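Local structure of Slr0280 protein (Synechocystis sp., 5H3K) at residues 309-314 with 354-359; 413-418 with 464-469; 417-422 with 454-459; 433-438 with 479-484. The protein is of unknown function but carries a phosphodiester glycosidase (NAGPA-type) domain, and so may act on sugar-phosphate diesters. All blocks are in the same frame, centred on the assembly; numbering follows the deposited sequence.

The four contacts follow one region of a strand-rich chain. Interaction 1 comes first along the sequence and joins strand 307-313 to strand 354-356 of the large mixed sheet; its centre lies about 21 Å from that of interaction 2, which pairs strands 411-415 and 460-466 of the same sheet. Interaction 3 starts from the same part of the chain as interaction 2, shares Pro417 and Ala418 with it, and has its centre about 12 Å away. Interaction 4, also about 12 Å from interaction 2 between centres, brings strand 481-488 to the hairpin turn after strand 430-436. Interactions 2 and 4 alternate along the chain, as do 3 and 4, so sequence-distant pieces interlock around the sheet.

Interaction 1. Residues 309-314 with 354-359; sequences LRPLMA and VWSQQN
Gln357 OE1 is held by two donors: Arg310 NH2 at 3.1 Å and, weakly, a water that also accepts a bond from Arg310 NE at 3.2 Å. The NH2 bond lies in the carbonyl plane of the amide, on a lone pair, while OE1 sits slightly tilted from the guanidinium plane. The two side chains cross at about a right angle, their flat groups turned 70° apart. Arg310 reaches this place because its chain bends at chi2 (-66°), and the guanidinium is turned so that NH1 reaches Leu309 O at 2.9 Å. NH2 has a stronger partner in Asp375, with which it forms a salt bridge. A methionine replacing Arg310 would probably leave Asp375 without its charge mate, Gln357 OE1 without its guanidinium donor, and the water without the NE-H that helps to hold it.

Alongside this polar edge the contact is mainly apolar. The ring of Pro311 points at the other strand, its CG 3.6 Å from Ser356 CB and pressed against a carbonyl, Trp355 O, at 3.2 Å. Val354 CG1 touches both Pro311 CB and Met313 SD, 3.8 Å from each. No backbone bond joins the two strands, which belong to different sheets and run 128° apart; Met499 packs against both Pro311 and Val354. Gln357 itself stands in the type I' turn that links strands 354-356 and 359-362 into a tight hairpin. The chemistry implies a sheet-to-sheet junction with an apolar interior and a charged, partly hydrated polar end.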
loop_
_atom_site.group_PDB
_atom_site.type_symbol
_atom_site.label_atom_id
_atom_site.label_comp_id
_atom_site.label_asym_id
_atom_site.label_seq_id
_atom_site.Cartn_x
_atom_site.Cartn_y
_atom_site.Cartn_z
ATOM N N LEU A 309 3.915 -13.359 -2.361
ATOM C CA LEU A 309 4.142 -11.921 -2.344
ATOM C C LEU A 309 4.912 -11.524 -3.601
ATOM O O LEU A 309 5.778 -12.265 -4.076
ATOM C CB LEU A 309 4.894 -11.467 -1.086
ATOM C CG LEU A 309 4.106 -11.353 0.226
ATOM C CD1 LEU A 309 3.756 -12.723 0.747
ATOM C CD2 LEU A 309 4.915 -10.599 1.273
ATOM N N ARG A 310 4.571 -10.362 -4.148
ATOM C CA ARG A 310 5.278 -9.802 -5.299
ATOM C C ARG A 310 5.425 -8.313 -5.133
ATOM O O ARG A 310 4.482 -7.641 -4.722
ATOM C CB ARG A 310 4.496 -10.037 -6.599
ATOM C CG ARG A 310 4.487 -11.483 -7.107
ATOM C CD ARG A 310 5.881 -11.939 -7.536
ATOM N NE ARG A 310 5.838 -13.286 -8.097
ATOM C CZ ARG A 310 5.973 -14.396 -7.377
ATOM N NH1 ARG A 310 6.165 -14.328 -6.065
ATOM N NH2 ARG A 310 5.911 -15.580 -7.972
ATOM N N PRO A 311 6.594 -7.776 -5.500
ATOM C CA PRO A 311 6.682 -6.323 -5.639
ATOM C C PRO A 311 5.856 -5.885 -6.838
ATOM O O PRO A 311 5.805 -6.592 -7.857
ATOM C CB PRO A 311 8.178 -6.071 -5.886
ATOM C CG PRO A 311 8.712 -7.352 -6.434
ATOM C CD PRO A 311 7.842 -8.465 -5.888
ATOM N N LEU A 312 5.202 -4.739 -6.714
ATOM C CA LEU A 312 4.319 -4.251 -7.753
ATOM C C LEU A 312 4.716 -2.834 -8.075
ATOM O O LEU A 312 4.823 -2.001 -7.165
ATOM C CB LEU A 312 2.875 -4.274 -7.250
ATOM C CG LEU A 312 2.314 -5.622 -6.787
ATOM C CD1 LEU A 312 0.883 -5.406 -6.292
ATOM C CD2 LEU A 312 2.340 -6.621 -7.932
ATOM N N MET A 313 4.940 -2.549 -9.354
ATOM C CA MET A 313 5.274 -1.199 -9.788
ATOM C C MET A 313 4.042 -0.463 -10.261
ATOM O O MET A 313 3.136 -1.072 -10.829
ATOM C CB MET A 313 6.278 -1.239 -10.942
ATOM C CG MET A 313 7.480 -2.053 -10.639
ATOM S SD MET A 313 8.604 -1.248 -9.508
ATOM C CE MET A 313 9.559 -0.220 -10.601
ATOM N N ALA A 314 4.024 0.849 -10.026
ATOM C CA ALA A 314 2.923 1.730 -10.441
ATOM C C ALA A 314 2.583 1.530 -11.912
ATOM O O ALA A 314 1.410 1.438 -12.296
ATOM C CB ALA A 314 3.292 3.179 -10.199
ATOM N N VAL A 354 14.349 -3.416 -6.446
ATOM C CA VAL A 354 13.038 -4.032 -6.660
ATOM C C VAL A 354 13.260 -5.188 -7.613
ATOM O O VAL A 354 13.714 -4.972 -8.741
ATOM C CB VAL A 354 12.021 -3.067 -7.334
ATOM C CG1 VAL A 354 10.710 -3.791 -7.593
ATOM C CG2 VAL A 354 11.766 -1.794 -6.504
ATOM N N TRP A 355 12.962 -6.415 -7.186
ATOM C CA TRP A 355 13.084 -7.552 -8.112
ATOM C C TRP A 355 12.048 -8.654 -7.882
ATOM O O TRP A 355 11.567 -8.857 -6.760
ATOM C CB TRP A 355 14.520 -8.118 -8.136
ATOM C CG TRP A 355 14.984 -9.014 -6.983
ATOM C CD1 TRP A 355 15.093 -10.380 -6.996
ATOM C CD2 TRP A 355 15.471 -8.591 -5.691
ATOM N NE1 TRP A 355 15.603 -10.832 -5.796
ATOM C CE2 TRP A 355 15.839 -9.764 -4.987
ATOM C CE3 TRP A 355 15.618 -7.347 -5.073
ATOM C CZ2 TRP A 355 16.353 -9.714 -3.682
ATOM C CZ3 TRP A 355 16.112 -7.303 -3.781
ATOM C CH2 TRP A 355 16.480 -8.480 -3.096
ATOM N N SER A 356 11.699 -9.358 -8.952
ATOM C CA SER A 356 10.718 -10.437 -8.848
ATOM C C SER A 356 10.970 -11.486 -9.906
ATOM O O SER A 356 11.293 -11.150 -11.042
ATOM C CB SER A 356 9.286 -9.908 -8.960
ATOM O OG SER A 356 9.008 -9.451 -10.262
ATOM N N GLN A 357 10.809 -12.751 -9.525
ATOM C CA GLN A 357 11.136 -13.886 -10.398
ATOM C C GLN A 357 12.490 -13.726 -11.108
ATOM O O GLN A 357 12.619 -13.977 -12.312
ATOM C CB GLN A 357 9.969 -14.174 -11.364
ATOM C CG GLN A 357 8.651 -14.395 -10.595
ATOM C CD GLN A 357 7.453 -14.709 -11.490
ATOM O OE1 GLN A 357 6.417 -15.170 -11.013
ATOM N NE2 GLN A 357 7.591 -14.456 -12.781
ATOM N N GLN A 358 13.484 -13.289 -10.331
ATOM C CA GLN A 358 14.860 -13.037 -10.775
ATOM C C GLN A 358 14.993 -11.947 -11.833
ATOM O O GLN A 358 16.018 -11.845 -12.502
ATOM C CB GLN A 358 15.553 -14.325 -11.252
ATOM C CG GLN A 358 15.783 -15.360 -10.153
ATOM C CD GLN A 358 16.834 -16.409 -10.529
ATOM O OE1 GLN A 358 17.787 -16.127 -11.260
ATOM N NE2 GLN A 358 16.663 -17.619 -10.017
ATOM N N ASN A 359 13.952 -11.144 -11.979
ATOM C CA ASN A 359 13.951 -10.009 -12.897
ATOM C C ASN A 359 14.096 -8.690 -12.126
ATOM O O ASN A 359 13.217 -8.311 -11.341
ATOM C CB ASN A 359 12.643 -10.012 -13.697
ATOM C CG ASN A 359 12.589 -8.910 -14.728
ATOM O OD1 ASN A 359 13.571 -8.643 -15.426
ATOM N ND2 ASN A 359 11.436 -8.249 -14.824
HETATM O O HOH W 1 5.016 -12.147 -10.947
#

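Interaction 2. Residues 413-418 with 464-469; sequences ARYTPA and IDRGNQ
Ala413 and Ile464 form a hydrogen-bonded antiparallel pair, a ladder rung of the large mixed sheet: Ala413 N reaches Ile464 O at 2.8 Å and Ile464 N reaches Ala413 O at 2.7 Å, both nearly straight. This is the tight part of the contact, and every residue touching across it is buried. On the face bearing Ala413 and Ile464, the longer side chains of Tyr415 and Arg466 meet as well. Arg466 stays extended from CG to NE, which carries its guanidinium back past Ala413 CB to the phenol. There NH2 gives Tyr415 OH a bond of 2.9 Å, with ring and guanidinium planes 78° apart. Ile464 CG2 sits over one guanidinium face, offset toward its rim, and Ile464 CG1 lies 3.6 Å from Tyr415 CD2 at the ring edge. Outside partners extend the network: Glu430 salt-bridges Arg466 NE, Tyr423 OH bonds Arg466 NH2, and Tyr415 OH bonds Ser405 O.

Beyond this patch the chains part. Residues 416-418 leave in one direction, while 467-469 turn away through Gly467 toward exposed Asn468. This looser end is held within itself, where Asp465 OD1 receives Gln469 N at 2.7 Å on its syn lone pair.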
loop_
_atom_site.group_PDB
_atom_site.type_symbol
_atom_site.label_atom_id
_atom_site.label_comp_id
_atom_site.label_asym_id
_atom_site.label_seq_id
_atom_site.Cartn_x
_atom_site.Cartn_y
_atom_site.Cartn_z
ATOM N N ALA A 413 26.632 2.539 -15.167
ATOM C CA ALA A 413 25.244 2.116 -14.949
ATOM C C ALA A 413 24.750 1.287 -16.124
ATOM O O ALA A 413 25.290 1.363 -17.233
ATOM C CB ALA A 413 24.341 3.322 -14.724
ATOM N N ARG A 414 23.727 0.478 -15.886
ATOM C CA ARG A 414 23.188 -0.359 -16.943
ATOM C C ARG A 414 21.670 -0.200 -16.918
ATOM O O ARG A 414 21.073 -0.043 -15.842
ATOM C CB ARG A 414 23.606 -1.811 -16.701
ATOM C CG ARG A 414 23.687 -2.673 -17.934
ATOM C CD ARG A 414 24.401 -3.994 -17.626
ATOM N NE ARG A 414 23.615 -4.900 -16.785
ATOM C CZ ARG A 414 22.744 -5.784 -17.260
ATOM N NH1 ARG A 414 22.517 -5.870 -18.572
ATOM N NH2 ARG A 414 22.086 -6.574 -16.422
ATOM N N TYR A 415 21.058 -0.199 -18.095
ATOM C CA TYR A 415 19.614 -0.086 -18.226
ATOM C C TYR A 415 19.110 -1.170 -19.166
ATOM O O TYR A 415 19.533 -1.251 -20.319
ATOM C CB TYR A 415 19.224 1.298 -18.738
ATOM C CG TYR A 415 19.427 2.377 -17.705
ATOM C CD1 TYR A 415 18.457 2.620 -16.735
ATOM C CD2 TYR A 415 20.594 3.138 -17.676
ATOM C CE1 TYR A 415 18.637 3.610 -15.767
ATOM C CE2 TYR A 415 20.789 4.133 -16.709
ATOM C CZ TYR A 415 19.803 4.361 -15.758
ATOM O OH TYR A 415 19.995 5.339 -14.798
ATOM N N THR A 416 18.214 -2.011 -18.655
ATOM C CA THR A 416 17.705 -3.162 -19.397
ATOM C C THR A 416 16.259 -2.873 -19.796
ATOM O O THR A 416 15.718 -1.826 -19.424
ATOM C CB THR A 416 17.804 -4.448 -18.565
ATOM O OG1 THR A 416 16.778 -4.460 -17.556
ATOM C CG2 THR A 416 19.175 -4.563 -17.927
ATOM N N PRO A 417 15.633 -3.768 -20.582
ATOM C CA PRO A 417 14.228 -3.522 -20.921
ATOM C C PRO A 417 13.288 -3.410 -19.717
ATOM O O PRO A 417 12.215 -2.835 -19.874
ATOM C CB PRO A 417 13.862 -4.744 -21.764
ATOM C CG PRO A 417 15.136 -5.077 -22.467
ATOM C CD PRO A 417 16.220 -4.811 -21.445
ATOM N N ALA A 418 13.666 -3.946 -18.556
ATOM C CA ALA A 418 12.864 -3.731 -17.340
ATOM C C ALA A 418 12.658 -2.247 -16.998
ATOM O O ALA A 418 11.647 -1.873 -16.391
ATOM C CB ALA A 418 13.464 -4.482 -16.150
ATOM N N ILE A 464 25.694 2.900 -19.459
ATOM C CA ILE A 464 25.810 4.347 -19.294
ATOM C C ILE A 464 27.060 4.663 -18.478
ATOM O O ILE A 464 27.235 4.161 -17.360
ATOM C CB ILE A 464 24.574 4.948 -18.581
ATOM C CG1 ILE A 464 23.315 4.785 -19.443
ATOM C CG2 ILE A 464 24.800 6.416 -18.256
ATOM C CD1 ILE A 464 23.399 5.456 -20.792
ATOM N N ASP A 465 27.949 5.471 -19.043
ATOM C CA ASP A 465 29.161 5.853 -18.325
ATOM C C ASP A 465 28.987 7.278 -17.826
ATOM O O ASP A 465 28.823 8.204 -18.622
ATOM C CB ASP A 465 30.378 5.741 -19.250
ATOM C CG ASP A 465 31.687 6.077 -18.557
ATOM O OD1 ASP A 465 31.683 6.335 -17.327
ATOM O OD2 ASP A 465 32.734 6.059 -19.252
ATOM N N ARG A 466 29.000 7.441 -16.509
ATOM C CA ARG A 466 28.934 8.763 -15.898
ATOM C C ARG A 466 30.285 9.082 -15.263
ATOM O O ARG A 466 30.738 8.382 -14.349
ATOM C CB ARG A 466 27.799 8.822 -14.864
ATOM C CG ARG A 466 26.442 8.437 -15.446
ATOM C CD ARG A 466 25.327 8.588 -14.427
ATOM N NE ARG A 466 24.015 8.443 -15.041
ATOM C CZ ARG A 466 23.107 7.547 -14.668
ATOM N NH1 ARG A 466 23.375 6.709 -13.684
ATOM N NH2 ARG A 466 21.931 7.491 -15.287
ATOM N N GLY A 467 30.949 10.111 -15.787
ATOM C CA GLY A 467 32.255 10.508 -15.280
ATOM C C GLY A 467 33.451 9.815 -15.921
ATOM O O GLY A 467 34.510 9.687 -15.290
ATOM N N ASN A 468 33.288 9.367 -17.166
ATOM C CA ASN A 468 34.374 8.734 -17.922
ATOM C C ASN A 468 35.082 7.600 -17.191
ATOM O O ASN A 468 36.306 7.612 -17.042
ATOM C CB ASN A 468 35.403 9.784 -18.359
ATOM C CG ASN A 468 34.833 10.768 -19.353
ATOM O OD1 ASN A 468 34.496 10.401 -20.477
ATOM N ND2 ASN A 468 34.723 12.029 -18.948
ATOM N N GLN A 469 34.311 6.618 -16.740
ATOM C CA GLN A 469 34.872 5.517 -15.974
ATOM C C GLN A 469 35.325 4.374 -16.873
ATOM O O GLN A 469 35.969 3.428 -16.410
ATOM C CB GLN A 469 33.851 5.017 -14.955
ATOM C CG GLN A 469 33.339 6.110 -14.040
ATOM C CD GLN A 469 34.439 6.699 -13.183
ATOM O OE1 GLN A 469 34.989 6.021 -12.317
ATOM N NE2 GLN A 469 34.771 7.961 -13.425
#

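Interaction 3. Residues 417-422 with 454-459; sequences PAWGPS and MPIPSD
This is a contact between two largely looped segments, built round one side chain, Ile456, which fills the bend of residues 417-422 beside a small antiparallel pairing of strands 422-423 and 454-455. Ser422 and Pro455 face each other there as a non-hydrogen-bonded pair. Next to them Ile456 N donates to Pro421 O at 2.8 Å from above the carbonyl plane, and the CA of Pro455 adds a CA-H...O contact to the same oxygen at 3.5 Å. With Pro417, Pro421, Pro455 and Pro457, several backbone nitrogens have no hydrogen to give, and side-chain packing carries much of the contact.

The two branches of Ile456 divide the work. CD1 lies 3.7 Å from Trp419 CD1, where the side chains cross at about a right angle, and 3.5 Å from Gly420 O. CG2, anti to the backbone N, turns to the ring of Pro417, whose CD is 4.1 Å away. Gly420 adopts backbone angles that a side chain could hardly tolerate. An alanine in place of Ile456 is likely to open a gap between Trp419 and Pro417 and let the loop shift.

A water donates to both Gly420 O and Ile456 O, at 2.9 and 2.8 Å. The chemistry thus implies a proline-rich contact in which one branched aliphatic residue, one direct backbone hydrogen bond and a bridging water hold the two segments together.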
loop_
_atom_site.group_PDB
_atom_site.type_symbol
_atom_site.label_atom_id
_atom_site.label_comp_id
_atom_site.label_asym_id
_atom_site.label_seq_id
_atom_site.Cartn_x
_atom_site.Cartn_y
_atom_site.Cartn_z
ATOM N N PRO A 417 15.633 -3.768 -20.582
ATOM C CA PRO A 417 14.228 -3.522 -20.921
ATOM C C PRO A 417 13.288 -3.410 -19.717
ATOM O O PRO A 417 12.215 -2.835 -19.874
ATOM C CB PRO A 417 13.862 -4.744 -21.764
ATOM C CG PRO A 417 15.136 -5.077 -22.467
ATOM C CD PRO A 417 16.220 -4.811 -21.445
ATOM N N ALA A 418 13.666 -3.946 -18.556
ATOM C CA ALA A 418 12.864 -3.731 -17.340
ATOM C C ALA A 418 12.658 -2.247 -16.998
ATOM O O ALA A 418 11.647 -1.873 -16.391
ATOM C CB ALA A 418 13.464 -4.482 -16.150
ATOM N N TRP A 419 13.611 -1.396 -17.374
ATOM C CA TRP A 419 13.492 0.042 -17.159
ATOM C C TRP A 419 12.347 0.622 -17.976
ATOM O O TRP A 419 11.622 1.503 -17.519
ATOM C CB TRP A 419 14.804 0.730 -17.545
ATOM C CG TRP A 419 14.871 2.226 -17.338
ATOM C CD1 TRP A 419 14.856 3.194 -18.304
ATOM C CD2 TRP A 419 15.007 2.911 -16.086
ATOM N NE1 TRP A 419 14.966 4.439 -17.729
ATOM C CE2 TRP A 419 15.070 4.291 -16.375
ATOM C CE3 TRP A 419 15.083 2.489 -14.754
ATOM C CZ2 TRP A 419 15.201 5.257 -15.365
ATOM C CZ3 TRP A 419 15.211 3.453 -13.758
ATOM C CH2 TRP A 419 15.269 4.814 -14.068
ATOM N N GLY A 420 12.194 0.117 -19.196
ATOM C CA GLY A 420 11.230 0.645 -20.140
ATOM C C GLY A 420 11.779 0.543 -21.554
ATOM O O GLY A 420 12.845 -0.042 -21.774
ATOM N N PRO A 421 11.035 1.084 -22.524
ATOM C CA PRO A 421 11.450 1.107 -23.931
ATOM C C PRO A 421 12.563 2.113 -24.215
ATOM O O PRO A 421 13.265 1.949 -25.213
ATOM C CB PRO A 421 10.166 1.531 -24.663
ATOM C CG PRO A 421 9.055 1.087 -23.757
ATOM C CD PRO A 421 9.596 1.365 -22.371
ATOM N N SER A 422 12.739 3.120 -23.366
ATOM C CA SER A 422 13.756 4.137 -23.643
ATOM C C SER A 422 14.503 4.637 -22.410
ATOM O O SER A 422 14.080 4.412 -21.275
ATOM C CB SER A 422 13.140 5.325 -24.398
ATOM O OG SER A 422 12.538 6.242 -23.502
ATOM N N MET A 454 17.372 7.653 -25.777
ATOM C CA MET A 454 17.893 6.414 -26.353
ATOM C C MET A 454 16.851 5.321 -26.209
ATOM O O MET A 454 16.371 5.075 -25.105
ATOM C CB MET A 454 19.151 5.936 -25.606
ATOM C CG MET A 454 20.457 6.660 -25.881
ATOM S SD MET A 454 20.962 6.604 -27.616
ATOM C CE MET A 454 20.582 4.912 -28.043
ATOM N N PRO A 455 16.507 4.644 -27.312
ATOM C CA PRO A 455 15.757 3.400 -27.141
ATOM C C PRO A 455 16.641 2.366 -26.436
ATOM O O PRO A 455 17.860 2.345 -26.658
ATOM C CB PRO A 455 15.485 2.941 -28.578
ATOM C CG PRO A 455 15.738 4.152 -29.439
ATOM C CD PRO A 455 16.770 4.956 -28.727
ATOM N N ILE A 456 16.039 1.554 -25.572
ATOM C CA ILE A 456 16.709 0.390 -25.005
ATOM C C ILE A 456 16.317 -0.829 -25.837
ATOM O O ILE A 456 15.130 -1.164 -25.956
ATOM C CB ILE A 456 16.311 0.155 -23.524
ATOM C CG1 ILE A 456 16.621 1.386 -22.669
ATOM C CG2 ILE A 456 17.010 -1.078 -22.986
ATOM C CD1 ILE A 456 15.963 1.355 -21.265
ATOM N N PRO A 457 17.311 -1.504 -26.433
ATOM C CA PRO A 457 16.989 -2.618 -27.339
ATOM C C PRO A 457 16.297 -3.762 -26.611
ATOM O O PRO A 457 16.719 -4.119 -25.506
ATOM C CB PRO A 457 18.369 -3.076 -27.840
ATOM C CG PRO A 457 19.271 -1.899 -27.616
ATOM C CD PRO A 457 18.760 -1.239 -26.370
ATOM N N SER A 458 15.251 -4.327 -27.209
ATOM C CA SER A 458 14.493 -5.393 -26.553
ATOM C C SER A 458 15.324 -6.652 -26.344
ATOM O O SER A 458 15.046 -7.438 -25.437
ATOM C CB SER A 458 13.222 -5.728 -27.341
ATOM O OG SER A 458 13.542 -6.178 -28.646
ATOM N N ASP A 459 16.343 -6.843 -27.179
ATOM C CA ASP A 459 17.222 -7.999 -27.068
ATOM C C ASP A 459 18.572 -7.585 -26.497
ATOM O O ASP A 459 19.584 -8.240 -26.740
ATOM C CB ASP A 459 17.425 -8.653 -28.438
ATOM C CG ASP A 459 18.033 -7.698 -29.457
ATOM O OD1 ASP A 459 17.990 -6.462 -29.240
ATOM O OD2 ASP A 459 18.542 -8.185 -30.492
HETATM O O HOH W 2 13.346 -1.884 -23.914
#

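Interaction 4. Residues 433-438 with 479-484; sequences YVVQNS and TTLNVN
The turn of the beta hairpin made by strands 430-436 and 439-446 meets Thr480 and Leu481, near the start of strand 481-488, through Ser438, whose carbonyl oxygen takes a hydrogen bond from Leu481 N. At 2.7 Å the bond is short, though bent to 153° at the hydrogen. The same oxygen receives a CA-H...O contact from Thr480, with its CA at 3.2 Å, so two donors on consecutive residues converge on one carbonyl. Ser438 CB in turn lies 3.6 Å from Leu481 O. Both Asn437 and Ser438 have positive phi, consistent with a type I'-like two-residue turn, and this conformation turns the Ser438 carbonyl toward Leu481 N.

Beside this polar point lies an apolar one. Val435 points toward the other segment, and with its CG2 anti to the carbonyl carbon (chi1 -177° for CG1) that methyl touches Leu481 CD1 at 3.8 Å, the two side chains meeting at a slant. Leu481 is buried, and it rests also on Tyr461, Ile463, Ile390 and Thr392, side chains from strands 460-466 and 379-392 of the same sheet.

Strand 481-488 pairs with strand 379-392, whereas strand 430-436 pairs with 460-466. The contact therefore brings two distant parts of the sheet close together, with one backbone bond at the exposed end and aliphatic packing inside, consistent with a curled sheet whose far strands approach each other.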
loop_
_atom_site.group_PDB
_atom_site.type_symbol
_atom_site.label_atom_id
_atom_site.label_comp_id
_atom_site.label_asym_id
_atom_site.label_seq_id
_atom_site.Cartn_x
_atom_site.Cartn_y
_atom_site.Cartn_z
ATOM N N TYR A 433 26.670 3.122 -24.480
ATOM C CA TYR A 433 27.038 2.016 -25.354
ATOM C C TYR A 433 25.812 1.147 -25.531
ATOM O O TYR A 433 25.236 0.665 -24.543
ATOM C CB TYR A 433 28.181 1.203 -24.741
ATOM C CG TYR A 433 29.412 2.036 -24.461
ATOM C CD1 TYR A 433 30.489 2.044 -25.341
ATOM C CD2 TYR A 433 29.496 2.833 -23.323
ATOM C CE1 TYR A 433 31.621 2.819 -25.085
ATOM C CE2 TYR A 433 30.620 3.614 -23.060
ATOM C CZ TYR A 433 31.676 3.600 -23.944
ATOM O OH TYR A 433 32.786 4.367 -23.669
ATOM N N VAL A 434 25.399 0.969 -26.784
ATOM C CA VAL A 434 24.226 0.165 -27.093
ATOM C C VAL A 434 24.643 -1.295 -27.252
ATOM O O VAL A 434 25.570 -1.605 -28.008
ATOM C CB VAL A 434 23.526 0.654 -28.377
ATOM C CG1 VAL A 434 22.265 -0.150 -28.624
ATOM C CG2 VAL A 434 23.199 2.133 -28.271
ATOM N N VAL A 435 23.972 -2.187 -26.525
ATOM C CA VAL A 435 24.256 -3.619 -26.602
ATOM C C VAL A 435 23.030 -4.347 -27.152
ATOM O O VAL A 435 21.908 -4.145 -26.678
ATOM C CB VAL A 435 24.664 -4.195 -25.225
ATOM C CG1 VAL A 435 25.022 -5.669 -25.353
ATOM C CG2 VAL A 435 25.838 -3.408 -24.643
ATOM N N GLN A 436 23.236 -5.159 -28.185
ATOM C CA GLN A 436 22.160 -5.958 -28.761
ATOM C C GLN A 436 22.663 -7.367 -28.935
ATOM O O GLN A 436 23.720 -7.572 -29.516
ATOM C CB GLN A 436 21.724 -5.400 -30.115
ATOM C CG GLN A 436 21.150 -4.003 -30.064
ATOM C CD GLN A 436 20.737 -3.489 -31.433
ATOM O OE1 GLN A 436 21.457 -2.707 -32.065
ATOM N NE2 GLN A 436 19.573 -3.924 -31.898
ATOM N N ASN A 437 21.928 -8.334 -28.400
ATOM C CA ASN A 437 22.328 -9.734 -28.486
ATOM C C ASN A 437 23.778 -9.941 -28.050
ATOM O O ASN A 437 24.561 -10.602 -28.742
ATOM C CB ASN A 437 22.120 -10.279 -29.901
ATOM C CG ASN A 437 22.065 -11.789 -29.930
ATOM O OD1 ASN A 437 21.559 -12.417 -28.995
ATOM N ND2 ASN A 437 22.601 -12.387 -30.991
ATOM N N SER A 438 24.123 -9.343 -26.911
ATOM C CA SER A 438 25.449 -9.492 -26.297
ATOM C C SER A 438 26.623 -8.869 -27.063
ATOM O O SER A 438 27.776 -9.157 -26.752
ATOM C CB SER A 438 25.760 -10.962 -25.985
ATOM O OG SER A 438 24.807 -11.516 -25.091
ATOM N N THR A 479 32.299 -5.749 -30.055
ATOM C CA THR A 479 32.749 -6.486 -28.868
ATOM C C THR A 479 31.609 -7.320 -28.262
ATOM O O THR A 479 30.469 -6.839 -28.129
ATOM C CB THR A 479 33.327 -5.529 -27.791
ATOM O OG1 THR A 479 34.350 -4.720 -28.383
ATOM C CG2 THR A 479 33.935 -6.312 -26.631
ATOM N N THR A 480 31.920 -8.565 -27.912
ATOM C CA THR A 480 30.972 -9.468 -27.252
ATOM C C THR A 480 31.045 -9.268 -25.731
ATOM O O THR A 480 32.131 -9.077 -25.192
ATOM C CB THR A 480 31.280 -10.936 -27.627
ATOM O OG1 THR A 480 30.901 -11.158 -28.993
ATOM C CG2 THR A 480 30.503 -11.906 -26.753
ATOM N N LEU A 481 29.897 -9.287 -25.045
ATOM C CA LEU A 481 29.871 -9.023 -23.601
ATOM C C LEU A 481 29.115 -10.094 -22.833
ATOM O O LEU A 481 28.093 -10.612 -23.294
ATOM C CB LEU A 481 29.236 -7.659 -23.292
ATOM C CG LEU A 481 29.836 -6.397 -23.900
ATOM C CD1 LEU A 481 28.959 -5.197 -23.569
ATOM C CD2 LEU A 481 31.246 -6.168 -23.388
ATOM N N ASN A 482 29.631 -10.427 -21.658
ATOM C CA ASN A 482 28.885 -11.210 -20.688
ATOM C C ASN A 482 28.681 -10.380 -19.430
ATOM O O ASN A 482 29.599 -9.705 -18.976
ATOM C CB ASN A 482 29.626 -12.504 -20.342
ATOM C CG ASN A 482 29.058 -13.185 -19.114
ATOM O OD1 ASN A 482 29.627 -13.097 -18.023
ATOM N ND2 ASN A 482 27.917 -13.857 -19.280
ATOM N N VAL A 483 27.471 -10.416 -18.874
ATOM C CA VAL A 483 27.196 -9.711 -17.622
ATOM C C VAL A 483 26.888 -10.738 -16.538
ATOM O O VAL A 483 26.063 -11.634 -16.735
ATOM C CB VAL A 483 26.008 -8.746 -17.766
ATOM C CG1 VAL A 483 25.768 -7.991 -16.458
ATOM C CG2 VAL A 483 26.263 -7.758 -18.893
ATOM N N ASN A 484 27.555 -10.611 -15.400
ATOM C CA ASN A 484 27.354 -11.535 -14.295
ATOM C C ASN A 484 27.110 -10.734 -13.011
ATOM O O ASN A 484 27.975 -9.973 -12.572
ATOM C CB ASN A 484 28.580 -12.455 -14.161
ATOM C CG ASN A 484 28.367 -13.595 -13.168
ATOM O OD1 ASN A 484 28.648 -13.456 -11.976
ATOM N ND2 ASN A 484 27.893 -14.738 -13.666
#